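Local atomic coordinates of baculoviral IAP repeat-containing protein 2 (Homo sapiens, PDB entry 3M1D), a protein that probably acts as an inhibitor of apoptosis whose zinc-binding BIR1 domain takes part in its recruitment by the signalling adaptor TRAF2. Residues Y7-S10 with C11-R15. Sequence-based numbering, arbitrary orientation.
Sequences YDFS and CELYR
The carboxylate of Asp8 meets the edge of the Arg15 guanidinium, the two planes only 15° apart, although the side chains cross at about a right angle. Asp8 OD2 offers its syn lone pair to Arg15 NH2 at 2.9 Å, almost in the guanidinium plane. Arg15 NH1 bonds Asp8 OD1 alongside it, making a two-pronged salt bridge, although the position of OD1 is less certain. Asp8 holds the N-cap position, where aspartate is common, yet its side chain makes no capping bond; with CG anti to the backbone N (chi1 180°) the carboxylate is directed at the arginine. Seven residues, about two helical turns, separate the partners, and the long arginine chain, bent at chi3 (-75°), folds back toward the N-terminus to reach the acid. The pair lies on helix 9-17, the first helix of this BIR1 domain. The buried side chain of Arg15 lies about 9 Å from the zinc ion; its NE bonds Ala34 O, Phe50 adds a cation-pi contact, and Phe78 of helix 77-83 touches both salt-bridge side chains. Glu12 CA sits over one guanidinium face, 3.4 Å above its plane. A water within hydrogen-bonding distance of both Asp8 OD2 and Glu12 OE1, oxygens 4.5 Å apart, may soften the repulsion expected between the acids; Glu12 OE2 also makes a long, weak ion pair with Arg35. Glu12 N donates to Asp8 O at 3.1 Å, an i to i+4 bond in the first turn. Exposed Phe9 and Leu13, also four apart, run side by side, Leu13 CD1 approaching Phe9 CE2 obliquely at 4.1 Å, as suits a ring and a branched aliphatic chain on successive turns.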
loop_
_atom_site.group_PDB
_atom_site.type_symbol
_atom_site.label_atom_id
_atom_site.label_comp_id
_atom_site.label_asym_id
_atom_site.label_seq_id
_atom_site.Cartn_x
_atom_site.Cartn_y
_atom_site.Cartn_z
ATOM N N TYR A 7 -7.974 -15.412 -5.001
ATOM C CA TYR A 7 -8.473 -14.126 -5.496
ATOM C C TYR A 7 -7.362 -13.063 -5.579
ATOM O O TYR A 7 -6.777 -12.861 -6.643
ATOM C CB TYR A 7 -9.652 -13.647 -4.643
ATOM C CG TYR A 7 -9.340 -13.499 -3.168
ATOM C CD1 TYR A 7 -8.723 -14.528 -2.456
ATOM C CD2 TYR A 7 -9.673 -12.333 -2.483
ATOM C CE1 TYR A 7 -8.434 -14.391 -1.106
ATOM C CE2 TYR A 7 -9.396 -12.190 -1.135
ATOM C CZ TYR A 7 -8.777 -13.220 -0.450
ATOM O OH TYR A 7 -8.502 -13.072 0.893
ATOM N N ASP A 8 -7.088 -12.385 -4.466
ATOM C CA ASP A 8 -5.955 -11.460 -4.367
ATOM C C ASP A 8 -4.840 -12.189 -3.624
ATOM O O ASP A 8 -4.002 -11.571 -2.950
ATOM C CB ASP A 8 -6.365 -10.178 -3.612
ATOM C CG ASP A 8 -5.214 -9.165 -3.463
ATOM O OD1 ASP A 8 -4.711 -8.647 -4.474
ATOM O OD2 ASP A 8 -4.818 -8.867 -2.323
ATOM N N PHE A 9 -4.845 -13.515 -3.741
ATOM C CA PHE A 9 -3.953 -14.345 -2.939
ATOM C C PHE A 9 -2.502 -14.113 -3.300
ATOM O O PHE A 9 -1.714 -13.663 -2.462
ATOM C CB PHE A 9 -4.288 -15.839 -3.050
ATOM C CG PHE A 9 -3.623 -16.678 -1.987
ATOM C CD1 PHE A 9 -4.198 -16.810 -0.732
ATOM C CD2 PHE A 9 -2.420 -17.315 -2.234
ATOM C CE1 PHE A 9 -3.586 -17.574 0.255
ATOM C CE2 PHE A 9 -1.799 -18.073 -1.248
ATOM C CZ PHE A 9 -2.383 -18.203 -0.004
ATOM N N SER A 10 -2.148 -14.428 -4.544
ATOM C CA SER A 10 -0.783 -14.233 -5.000
ATOM C C SER A 10 -0.475 -12.747 -5.132
ATOM O O SER A 10 0.687 -12.347 -5.012
ATOM C CB SER A 10 -0.525 -14.947 -6.346
ATOM O OG SER A 10 -1.026 -14.193 -7.447
ATOM N N CYS A 11 -1.507 -11.937 -5.390
ATOM C CA CYS A 11 -1.302 -10.504 -5.633
ATOM C C CYS A 11 -0.701 -9.813 -4.413
ATOM O O CYS A 11 0.252 -9.052 -4.545
ATOM C CB CYS A 11 -2.594 -9.787 -6.060
ATOM S SG CYS A 11 -3.544 -10.636 -7.350
ATOM N N GLU A 12 -1.261 -10.062 -3.229
ATOM C CA GLU A 12 -0.706 -9.457 -2.018
ATOM C C GLU A 12 0.726 -9.907 -1.785
ATOM O O GLU A 12 1.571 -9.130 -1.309
ATOM C CB GLU A 12 -1.535 -9.786 -0.786
ATOM C CG GLU A 12 -1.028 -9.036 0.445
ATOM C CD GLU A 12 -1.746 -9.419 1.720
ATOM O OE1 GLU A 12 -2.871 -9.936 1.638
ATOM O OE2 GLU A 12 -1.182 -9.195 2.811
ATOM N N LEU A 13 0.992 -11.166 -2.127
ATOM C CA LEU A 13 2.324 -11.736 -1.963
ATOM C C LEU A 13 3.298 -11.084 -2.924
ATOM O O LEU A 13 4.414 -10.746 -2.541
ATOM C CB LEU A 13 2.308 -13.266 -2.125
ATOM C CG LEU A 13 1.582 -13.990 -0.979
ATOM C CD1 LEU A 13 1.322 -15.441 -1.304
ATOM C CD2 LEU A 13 2.354 -13.858 0.338
ATOM N N TYR A 14 2.873 -10.889 -4.172
ATOM C CA TYR A 14 3.682 -10.126 -5.108
ATOM C C TYR A 14 3.962 -8.739 -4.561
ATOM O O TYR A 14 5.099 -8.285 -4.579
ATOM C CB TYR A 14 3.037 -10.005 -6.503
ATOM C CG TYR A 14 3.715 -8.904 -7.295
ATOM C CD1 TYR A 14 5.018 -9.062 -7.766
ATOM C CD2 TYR A 14 3.086 -7.681 -7.509
ATOM C CE1 TYR A 14 5.664 -8.042 -8.452
ATOM C CE2 TYR A 14 3.733 -6.654 -8.203
ATOM C CZ TYR A 14 5.012 -6.849 -8.673
ATOM O OH TYR A 14 5.652 -5.840 -9.362
ATOM N N ARG A 15 2.928 -8.049 -4.083
ATOM C CA ARG A 15 3.154 -6.707 -3.545
ATOM C C ARG A 15 4.236 -6.727 -2.460
ATOM O O ARG A 15 5.138 -5.891 -2.470
ATOM C CB ARG A 15 1.862 -6.075 -3.021
ATOM C CG ARG A 15 0.782 -5.960 -4.087
ATOM C CD ARG A 15 -0.279 -4.949 -3.694
ATOM N NE ARG A 15 -1.178 -5.463 -2.663
ATOM C CZ ARG A 15 -2.136 -6.352 -2.892
ATOM N NH1 ARG A 15 -2.308 -6.860 -4.114
ATOM N NH2 ARG A 15 -2.914 -6.750 -1.895
HETATM O O HOH W 1 -5.331 -10.530 0.287
#